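Local coordinates for protein integral membrane indolylacetylinositol arabinosyltransferase EmbC (PDB 7BVE) that probably polymerises arabinose into the arabinan of the mycobacterial cell wall, as a membrane-embedded arabinosyltransferase that can hold the drug ethambutol, at residues G51-V56 and P193-L198; L863-A868 and T941-P946; I895-V900 and R907-P912. All coordinates share one frame; numbering follows the deposited sequence.

Contact 1 (G51-V56 and P193-L198)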
loop_
_atom_site.group_PDB
_atom_site.type_symbol
_atom_site.label_atom_id
_atom_site.label_comp_id
_atom_site.label_asym_id
_atom_site.label_seq_id
_atom_site.Cartn_x
_atom_site.Cartn_y
_atom_site.Cartn_z
ATOM N N GLY A 51 15.080 57.196 10.030
ATOM C CA GLY A 51 15.869 57.642 11.159
ATOM C C GLY A 51 15.208 57.480 12.503
ATOM O O GLY A 51 15.635 58.111 13.472
ATOM N N VAL A 52 14.168 56.651 12.595
ATOM C CA VAL A 52 13.480 56.395 13.853
ATOM C C VAL A 52 13.340 54.894 14.049
ATOM O O VAL A 52 13.408 54.109 13.103
ATOM C CB VAL A 52 12.088 57.061 13.918
ATOM C CG1 VAL A 52 12.206 58.572 13.946
ATOM C CG2 VAL A 52 11.245 56.630 12.738
ATOM N N TRP A 53 13.142 54.503 15.304
ATOM C CA TRP A 53 12.873 53.113 15.648
ATOM C C TRP A 53 11.475 52.747 15.177
ATOM O O TRP A 53 10.485 53.087 15.830
ATOM C CB TRP A 53 12.989 52.910 17.151
ATOM C CG TRP A 53 14.343 53.067 17.696
ATOM C CD1 TRP A 53 14.875 54.188 18.240
ATOM C CD2 TRP A 53 15.340 52.057 17.796
ATOM N NE1 TRP A 53 16.154 53.950 18.659
ATOM C CE2 TRP A 53 16.464 52.644 18.397
ATOM C CE3 TRP A 53 15.395 50.714 17.427
ATOM C CZ2 TRP A 53 17.630 51.935 18.638
ATOM C CZ3 TRP A 53 16.551 50.012 17.667
ATOM C CH2 TRP A 53 17.652 50.620 18.270
ATOM N N GLN A 54 11.387 52.048 14.055
ATOM C CA GLN A 54 10.099 51.685 13.480
ATOM C C GLN A 54 10.237 50.305 12.869
ATOM O O GLN A 54 11.139 50.080 12.063
ATOM C CB GLN A 54 9.663 52.705 12.429
ATOM C CG GLN A 54 8.307 52.438 11.788
ATOM C CD GLN A 54 7.156 52.584 12.758
ATOM O OE1 GLN A 54 7.152 53.475 13.602
ATOM N NE2 GLN A 54 6.163 51.714 12.632
ATOM N N SER A 55 9.362 49.390 13.260
ATOM C CA SER A 55 9.383 48.054 12.697
ATOM C C SER A 55 8.891 48.078 11.257
ATOM O O SER A 55 7.960 48.808 10.911
ATOM C CB SER A 55 8.510 47.127 13.526
ATOM O OG SER A 55 8.954 47.104 14.863
ATOM N N VAL A 56 9.533 47.282 10.409
ATOM C CA VAL A 56 9.114 47.160 9.018
ATOM C C VAL A 56 8.690 45.723 8.783
ATOM O O VAL A 56 8.736 44.900 9.699
ATOM C CB VAL A 56 10.216 47.581 8.034
ATOM C CG1 VAL A 56 10.600 49.019 8.257
ATOM C CG2 VAL A 56 11.411 46.682 8.160
ATOM N N PRO A 193 14.164 58.456 18.466
ATOM C CA PRO A 193 14.990 58.652 17.269
ATOM C C PRO A 193 16.233 57.774 17.341
ATOM O O PRO A 193 16.877 57.679 18.387
ATOM C CB PRO A 193 15.353 60.139 17.325
ATOM C CG PRO A 193 14.321 60.747 18.211
ATOM C CD PRO A 193 14.017 59.702 19.232
ATOM N N ALA A 194 16.569 57.138 16.224
ATOM C CA ALA A 194 17.661 56.175 16.214
ATOM C C ALA A 194 19.007 56.889 16.302
ATOM O O ALA A 194 19.186 57.954 15.705
ATOM C CB ALA A 194 17.604 55.321 14.950
ATOM N N PRO A 195 19.968 56.337 17.036
ATOM C CA PRO A 195 21.282 56.972 17.165
ATOM C C PRO A 195 22.137 56.712 15.931
ATOM O O PRO A 195 21.706 56.097 14.960
ATOM C CB PRO A 195 21.873 56.295 18.399
ATOM C CG PRO A 195 21.252 54.958 18.406
ATOM C CD PRO A 195 19.859 55.142 17.892
ATOM N N GLU A 196 23.375 57.191 15.991
ATOM C CA GLU A 196 24.313 56.967 14.904
ATOM C C GLU A 196 24.867 55.549 14.972
ATOM O O GLU A 196 24.744 54.852 15.981
ATOM C CB GLU A 196 25.442 57.991 14.946
ATOM C CG GLU A 196 24.950 59.409 14.737
ATOM C CD GLU A 196 24.341 59.622 13.365
ATOM O OE1 GLU A 196 24.827 59.018 12.385
ATOM O OE2 GLU A 196 23.360 60.388 13.268
ATOM N N GLY A 197 25.494 55.127 13.879
ATOM C CA GLY A 197 25.690 53.702 13.705
ATOM C C GLY A 197 24.345 53.084 13.398
ATOM O O GLY A 197 23.517 53.688 12.705
ATOM N N LEU A 198 24.116 51.884 13.937
ATOM C CA LEU A 198 22.837 51.168 13.878
ATOM C C LEU A 198 22.395 50.950 12.431
ATOM O O LEU A 198 21.489 51.601 11.918
ATOM C CB LEU A 198 21.762 51.881 14.697
ATOM C CG LEU A 198 20.475 51.102 14.948
ATOM C CD1 LEU A 198 20.714 49.903 15.843
ATOM C CD2 LEU A 198 19.452 52.033 15.531
#

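Contact 2 (L863-A868 and T941-P946)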
loop_
_atom_site.group_PDB
_atom_site.type_symbol
_atom_site.label_atom_id
_atom_site.label_comp_id
_atom_site.label_asym_id
_atom_site.label_seq_id
_atom_site.Cartn_x
_atom_site.Cartn_y
_atom_site.Cartn_z
ATOM N N LEU A 863 -30.841 29.588 12.702
ATOM C CA LEU A 863 -30.751 29.782 14.142
ATOM C C LEU A 863 -29.539 29.009 14.633
ATOM O O LEU A 863 -29.447 27.798 14.420
ATOM C CB LEU A 863 -32.017 29.275 14.824
ATOM C CG LEU A 863 -32.172 29.376 16.329
ATOM C CD1 LEU A 863 -32.259 30.811 16.772
ATOM C CD2 LEU A 863 -33.406 28.622 16.728
ATOM N N VAL A 864 -28.596 29.703 15.264
ATOM C CA VAL A 864 -27.292 29.123 15.564
ATOM C C VAL A 864 -27.023 29.208 17.062
ATOM O O VAL A 864 -27.199 30.267 17.672
ATOM C CB VAL A 864 -26.159 29.820 14.778
ATOM C CG1 VAL A 864 -24.844 29.141 15.042
ATOM C CG2 VAL A 864 -26.423 29.815 13.302
ATOM N N VAL A 865 -26.611 28.085 17.656
ATOM C CA VAL A 865 -25.957 28.078 18.959
ATOM C C VAL A 865 -24.553 27.530 18.761
ATOM O O VAL A 865 -24.299 26.782 17.812
ATOM C CB VAL A 865 -26.723 27.254 20.018
ATOM C CG1 VAL A 865 -28.135 27.761 20.168
ATOM C CG2 VAL A 865 -26.723 25.783 19.693
ATOM N N SER A 866 -23.635 27.932 19.628
ATOM C CA SER A 866 -22.270 27.431 19.602
ATOM C C SER A 866 -22.095 26.399 20.705
ATOM O O SER A 866 -22.660 26.540 21.791
ATOM C CB SER A 866 -21.269 28.564 19.789
ATOM O OG SER A 866 -21.386 29.521 18.761
ATOM N N ALA A 867 -21.308 25.366 20.435
ATOM C CA ALA A 867 -21.205 24.277 21.388
ATOM C C ALA A 867 -19.852 23.600 21.272
ATOM O O ALA A 867 -19.281 23.507 20.186
ATOM C CB ALA A 867 -22.320 23.261 21.171
ATOM N N ALA A 868 -19.353 23.117 22.405
ATOM C CA ALA A 868 -18.115 22.360 22.478
ATOM C C ALA A 868 -18.385 20.979 23.060
ATOM O O ALA A 868 -19.494 20.663 23.497
ATOM C CB ALA A 868 -17.068 23.092 23.323
ATOM N N THR A 941 -23.747 28.066 24.598
ATOM C CA THR A 941 -23.865 29.542 24.641
ATOM C C THR A 941 -25.292 29.935 24.263
ATOM O O THR A 941 -26.007 29.100 23.791
ATOM C CB THR A 941 -22.827 30.187 23.733
ATOM O OG1 THR A 941 -21.631 29.437 23.874
ATOM C CG2 THR A 941 -22.522 31.605 24.133
ATOM N N PRO A 942 -25.788 31.157 24.479
ATOM C CA PRO A 942 -27.165 31.451 24.124
ATOM C C PRO A 942 -27.487 31.512 22.618
ATOM O O PRO A 942 -26.588 31.628 21.860
ATOM C CB PRO A 942 -27.404 32.761 24.860
ATOM C CG PRO A 942 -26.064 33.388 24.932
ATOM C CD PRO A 942 -25.082 32.258 25.060
ATOM N N PRO A 943 -28.759 31.343 22.190
ATOM C CA PRO A 943 -29.181 31.365 20.794
ATOM C C PRO A 943 -28.928 32.675 20.057
ATOM O O PRO A 943 -29.059 33.704 20.622
ATOM C CB PRO A 943 -30.691 31.358 20.871
ATOM C CG PRO A 943 -30.931 30.577 22.078
ATOM C CD PRO A 943 -29.895 31.101 23.040
ATOM N N ARG A 944 -28.857 32.558 18.749
ATOM C CA ARG A 944 -28.404 33.616 17.872
ATOM C C ARG A 944 -29.015 33.414 16.497
ATOM O O ARG A 944 -29.038 32.293 15.985
ATOM C CB ARG A 944 -26.876 33.589 17.809
ATOM C CG ARG A 944 -26.222 34.652 16.991
ATOM C CD ARG A 944 -24.729 34.472 17.076
ATOM N NE ARG A 944 -24.305 33.209 16.493
ATOM C CZ ARG A 944 -23.085 32.708 16.623
ATOM N NH1 ARG A 944 -22.758 31.556 16.069
ATOM N NH2 ARG A 944 -22.183 33.366 17.318
ATOM N N ILE A 945 -29.533 34.490 15.914
ATOM C CA ILE A 945 -29.891 34.485 14.497
ATOM C C ILE A 945 -28.877 35.353 13.764
ATOM O O ILE A 945 -28.910 36.588 13.880
ATOM C CB ILE A 945 -31.324 34.970 14.250
ATOM C CG1 ILE A 945 -32.315 33.960 14.815
ATOM C CG2 ILE A 945 -31.589 35.099 12.776
ATOM C CD1 ILE A 945 -33.733 34.419 14.763
ATOM N N PRO A 946 -27.948 34.753 13.030
ATOM C CA PRO A 946 -26.864 35.524 12.426
ATOM C C PRO A 946 -27.321 36.369 11.251
ATOM O O PRO A 946 -28.277 36.034 10.550
ATOM C CB PRO A 946 -25.891 34.438 11.973
ATOM C CG PRO A 946 -26.700 33.235 11.840
ATOM C CD PRO A 946 -27.722 33.310 12.900
#

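Contact 3 (I895-V900 and R907-P912)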
loop_
_atom_site.group_PDB
_atom_site.type_symbol
_atom_site.label_atom_id
_atom_site.label_comp_id
_atom_site.label_asym_id
_atom_site.label_seq_id
_atom_site.Cartn_x
_atom_site.Cartn_y
_atom_site.Cartn_z
ATOM N N ILE A 895 -37.277 20.521 17.617
ATOM C CA ILE A 895 -36.363 20.216 16.522
ATOM C C ILE A 895 -34.971 19.999 17.087
ATOM O O ILE A 895 -34.664 20.399 18.213
ATOM C CB ILE A 895 -36.308 21.313 15.436
ATOM C CG1 ILE A 895 -36.052 22.685 16.070
ATOM C CG2 ILE A 895 -37.528 21.251 14.532
ATOM C CD1 ILE A 895 -35.721 23.774 15.079
ATOM N N THR A 896 -34.118 19.385 16.282
ATOM C CA THR A 896 -32.782 19.004 16.702
ATOM C C THR A 896 -31.752 19.703 15.822
ATOM O O THR A 896 -31.929 19.822 14.608
ATOM C CB THR A 896 -32.619 17.486 16.613
ATOM O OG1 THR A 896 -33.702 16.858 17.306
ATOM C CG2 THR A 896 -31.327 17.039 17.261
ATOM N N PHE A 897 -30.679 20.184 16.442
ATOM C CA PHE A 897 -29.586 20.766 15.687
ATOM C C PHE A 897 -28.794 19.696 14.956
ATOM O O PHE A 897 -28.708 18.546 15.393
ATOM C CB PHE A 897 -28.640 21.542 16.592
ATOM C CG PHE A 897 -29.208 22.809 17.104
ATOM C CD1 PHE A 897 -29.387 23.878 16.257
ATOM C CD2 PHE A 897 -29.508 22.958 18.435
ATOM C CE1 PHE A 897 -29.895 25.060 16.713
ATOM C CE2 PHE A 897 -30.006 24.144 18.901
ATOM C CZ PHE A 897 -30.200 25.199 18.031
ATOM N N GLY A 898 -28.203 20.092 13.836
ATOM C CA GLY A 898 -27.238 19.251 13.159
ATOM C C GLY A 898 -25.862 19.863 13.276
ATOM O O GLY A 898 -25.741 21.052 13.579
ATOM N N ASP A 899 -24.814 19.080 13.034
ATOM C CA ASP A 899 -23.464 19.548 13.301
ATOM C C ASP A 899 -22.492 19.113 12.220
ATOM O O ASP A 899 -22.668 18.078 11.572
ATOM C CB ASP A 899 -22.944 19.053 14.660
ATOM C CG ASP A 899 -23.015 17.544 14.817
ATOM O OD1 ASP A 899 -23.634 16.855 13.982
ATOM O OD2 ASP A 899 -22.429 17.041 15.794
ATOM N N VAL A 900 -21.602 20.069 11.981
ATOM C CA VAL A 900 -20.445 20.018 11.051
ATOM C C VAL A 900 -19.299 20.452 11.954
ATOM O O VAL A 900 -19.457 21.491 12.586
ATOM C CB VAL A 900 -20.624 21.030 9.902
ATOM C CG1 VAL A 900 -19.363 21.235 9.097
ATOM C CG2 VAL A 900 -21.771 20.688 8.997
ATOM N N ARG A 907 -17.842 24.707 17.933
ATOM C CA ARG A 907 -18.416 24.626 16.600
ATOM C C ARG A 907 -19.786 25.295 16.620
ATOM O O ARG A 907 -20.263 25.724 17.671
ATOM C CB ARG A 907 -18.543 23.169 16.155
ATOM C CG ARG A 907 -18.974 22.217 17.258
ATOM C CD ARG A 907 -18.645 20.776 16.904
ATOM N NE ARG A 907 -19.031 19.850 17.964
ATOM C CZ ARG A 907 -19.218 18.546 17.787
ATOM N NH1 ARG A 907 -19.569 17.779 18.809
ATOM N NH2 ARG A 907 -19.053 18.009 16.586
ATOM N N ASN A 908 -20.417 25.384 15.456
ATOM C CA ASN A 908 -21.728 26.004 15.343
ATOM C C ASN A 908 -22.766 24.931 15.070
ATOM O O ASN A 908 -22.621 24.148 14.128
ATOM C CB ASN A 908 -21.753 27.044 14.227
ATOM C CG ASN A 908 -21.039 28.322 14.598
ATOM O OD1 ASN A 908 -21.275 28.896 15.652
ATOM N ND2 ASN A 908 -20.144 28.764 13.734
ATOM N N LEU A 909 -23.799 24.889 15.901
ATOM C CA LEU A 909 -24.951 24.027 15.690
ATOM C C LEU A 909 -26.033 24.859 15.027
ATOM O O LEU A 909 -26.305 25.978 15.462
ATOM C CB LEU A 909 -25.465 23.464 17.012
ATOM C CG LEU A 909 -24.557 22.632 17.910
ATOM C CD1 LEU A 909 -25.306 22.292 19.173
ATOM C CD2 LEU A 909 -24.107 21.390 17.219
ATOM N N ARG A 910 -26.653 24.318 13.988
ATOM C CA ARG A 910 -27.513 25.110 13.125
ATOM C C ARG A 910 -28.804 24.369 12.799
ATOM O O ARG A 910 -28.848 23.137 12.751
ATOM C CB ARG A 910 -26.762 25.471 11.857
ATOM C CG ARG A 910 -26.361 24.273 11.063
ATOM C CD ARG A 910 -25.607 24.653 9.850
ATOM N NE ARG A 910 -24.267 25.125 10.176
ATOM C CZ ARG A 910 -23.228 24.313 10.299
ATOM N NH1 ARG A 910 -23.386 23.014 10.134
ATOM N NH2 ARG A 910 -22.043 24.807 10.583
ATOM N N ALA A 911 -29.864 25.143 12.581
ATOM C CA ALA A 911 -31.159 24.621 12.261
ATOM C C ALA A 911 -31.873 25.734 11.515
ATOM O O ALA A 911 -31.831 26.884 11.974
ATOM C CB ALA A 911 -31.959 24.222 13.497
ATOM N N PRO A 912 -32.508 25.446 10.382
ATOM C CA PRO A 912 -33.222 26.494 9.654
ATOM C C PRO A 912 -34.478 26.924 10.384
ATOM O O PRO A 912 -35.048 26.180 11.180
ATOM C CB PRO A 912 -33.569 25.824 8.324
ATOM C CG PRO A 912 -32.625 24.702 8.209
ATOM C CD PRO A 912 -32.408 24.212 9.590
#

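Contact 1 (G51-V56 and P193-L198)
In the concanavalin-like domain of the protein, two loops that lead out of and into adjacent antiparallel strands (38-46 and 201-203) meet where Trp53 lies against Ala194, Pro195 and Leu198. Neither loop is regular, but the backbones come together in a single bridge at Val52 and Pro193, whose CA atoms are 4.4 Å apart. One hydrogen bond marks it: Ala194 N donates to Gly51 O at 3.1 Å, with an angle of 159° at the hydrogen. The donor comes in from above the carbonyl plane, so it does not sit on a lone pair. Ala194 CB also rests near this oxygen, 3.7 Å from Gly51 O. The same two loops keep in touch upstream of Pro193: the backbone of Trp53 bonds to Gly192 and that of Val56 to Val186, and Ser55 OG is held by Thr188 N.

The side chain that does most of the packing is Trp53. Its CG is anti to the carbonyl carbon (chi1 -67°), which swings the indole across to the loop 193-198. There the ring is covered on one face by two methyls, Ala194 CB and Leu198 CD2, both displaced toward its rim. Leu198 makes a CH-pi contact, CD2 lying 3.9 Å from the centroid of the six-membered ring and 28° off its normal. The pyrrole end is met by backbone, with NE1 3.6 Å from Ala194 CA. Thr188 and Leu190 touch the same indole, which is buried, whereas Val52 and Pro193 are exposed. Pro195 crosses the indole at about a right angle, with Pro195 CD 4.0 Å from Trp53 CZ2.

Contact 2 (L863-A868 and T941-P946)
Leu863, Val864 and Val865 press their methyls against Pro943, Ile945 and Pro946 at the apolar centre of this buried contact, on an antiparallel sheet of the C-terminal domain consistent with a galactose-binding-like fold. Val864 CG2 is 3.7 Å from Pro946 CG, the two side chains crossing at about a right angle. Leu863 CD1 lies 3.7 Å from Ile945 CG1, and Val865 CG1 packs 3.8 Å from Pro943 CA. A single antiparallel bridge, Val864 with Arg944, joins strand to loop: Val864 N bonds to Arg944 O at 2.7 Å and 177°. Thr941 N gives only a weak bond to Ser866 O at 3.4 Å.

At the polar edge Arg944 runs beside Val864, whose CG1 sits at the edge of the guanidinium. Its CG is trans to the backbone N (chi1 -178°), and a bend at chi3 brings NH1 to 3.6 Å from Ser866 OG. Asn908 OD1 hydrogen-bonds that hydroxyl and takes a weak bond from Arg944 NH1, which also has a long, weak ion pair to Glu739; NH2 bonds weakly to Ala742 O. The loop lies along one edge of strand 862-867, whose backbone pairs with strand 907-912, while Leu863, Val865 and Pro943 also touch strand 922-928.

Contact 3 (I895-V900 and R907-P912)
A beta hairpin of the C-terminal domain brings Phe897, on strand 895-899, against Leu909, Arg910 and Ala911 on strand 907-912. The phenylalanine can be followed outward. Its CB packs 3.7 Å from Leu909 CB, and CG stays close to the same carbon. A chi1 of -71° places CG beside the backbone N, the ring is turned edge-on to the backbone of the partner strand at Arg910, and CD1 meets it there: Arg910 C lies at the ring edge, in its plane, 3.5 Å from Phe897 CD1. One atom farther, CE1 is 3.9 Å from Ala911 CB. That methyl is approached from another side by Ile895, whose CD1 is 4.1 Å from Ala911 CB. The Phe897 and Leu909 side chains cross at about a right angle, and both also touch Val865 of the next strand.

The backbones are joined beside this packing by the antiparallel hydrogen-bonded pair Gly898 and Arg910. Gly898 N bonds to Arg910 O at 3.3 Å and nearly straight (174°), whereas the return bond, Arg910 N to Gly898 O, is weak at 3.4 Å. Past the pair, Arg910 bends at chi3 so that the edge of its guanidinium comes up to Val900.

Toward the turn of the hairpin the chemistry becomes polar. Asp899 CB still packs on Leu909 CD2, while its carboxylate runs alongside Arg907, whose NH1 is hydrogen-bonded to Gly869 O. The salt bridge is long and purely electrostatic: Asp899 OD2 is 3.6 Å from Arg907 NH2, well out of the guanidinium plane, with no N-H directed at it.

Contacts 2 and 3 both reach one sheet of the C-terminal domain and share a boundary, their centres about 9 Å apart. Strand 862-867 pairs with strand 907-912, Val865 O standing 2.7 Å from Leu909 N, so strand 862-867 is flanked by the loop 941-946 of contact 2 and by the hairpin of contact 3. Contact 1 lies in the concanavalin-like domain, its nearest atoms about 33 Å from contact 3. It is only partly buried and relies on one indole and one backbone bond. Contact 2 is almost wholly buried and mixes proline packing with a bridge, whereas contact 3 is mostly core but carries an ion pair at its solvent-facing Asp899.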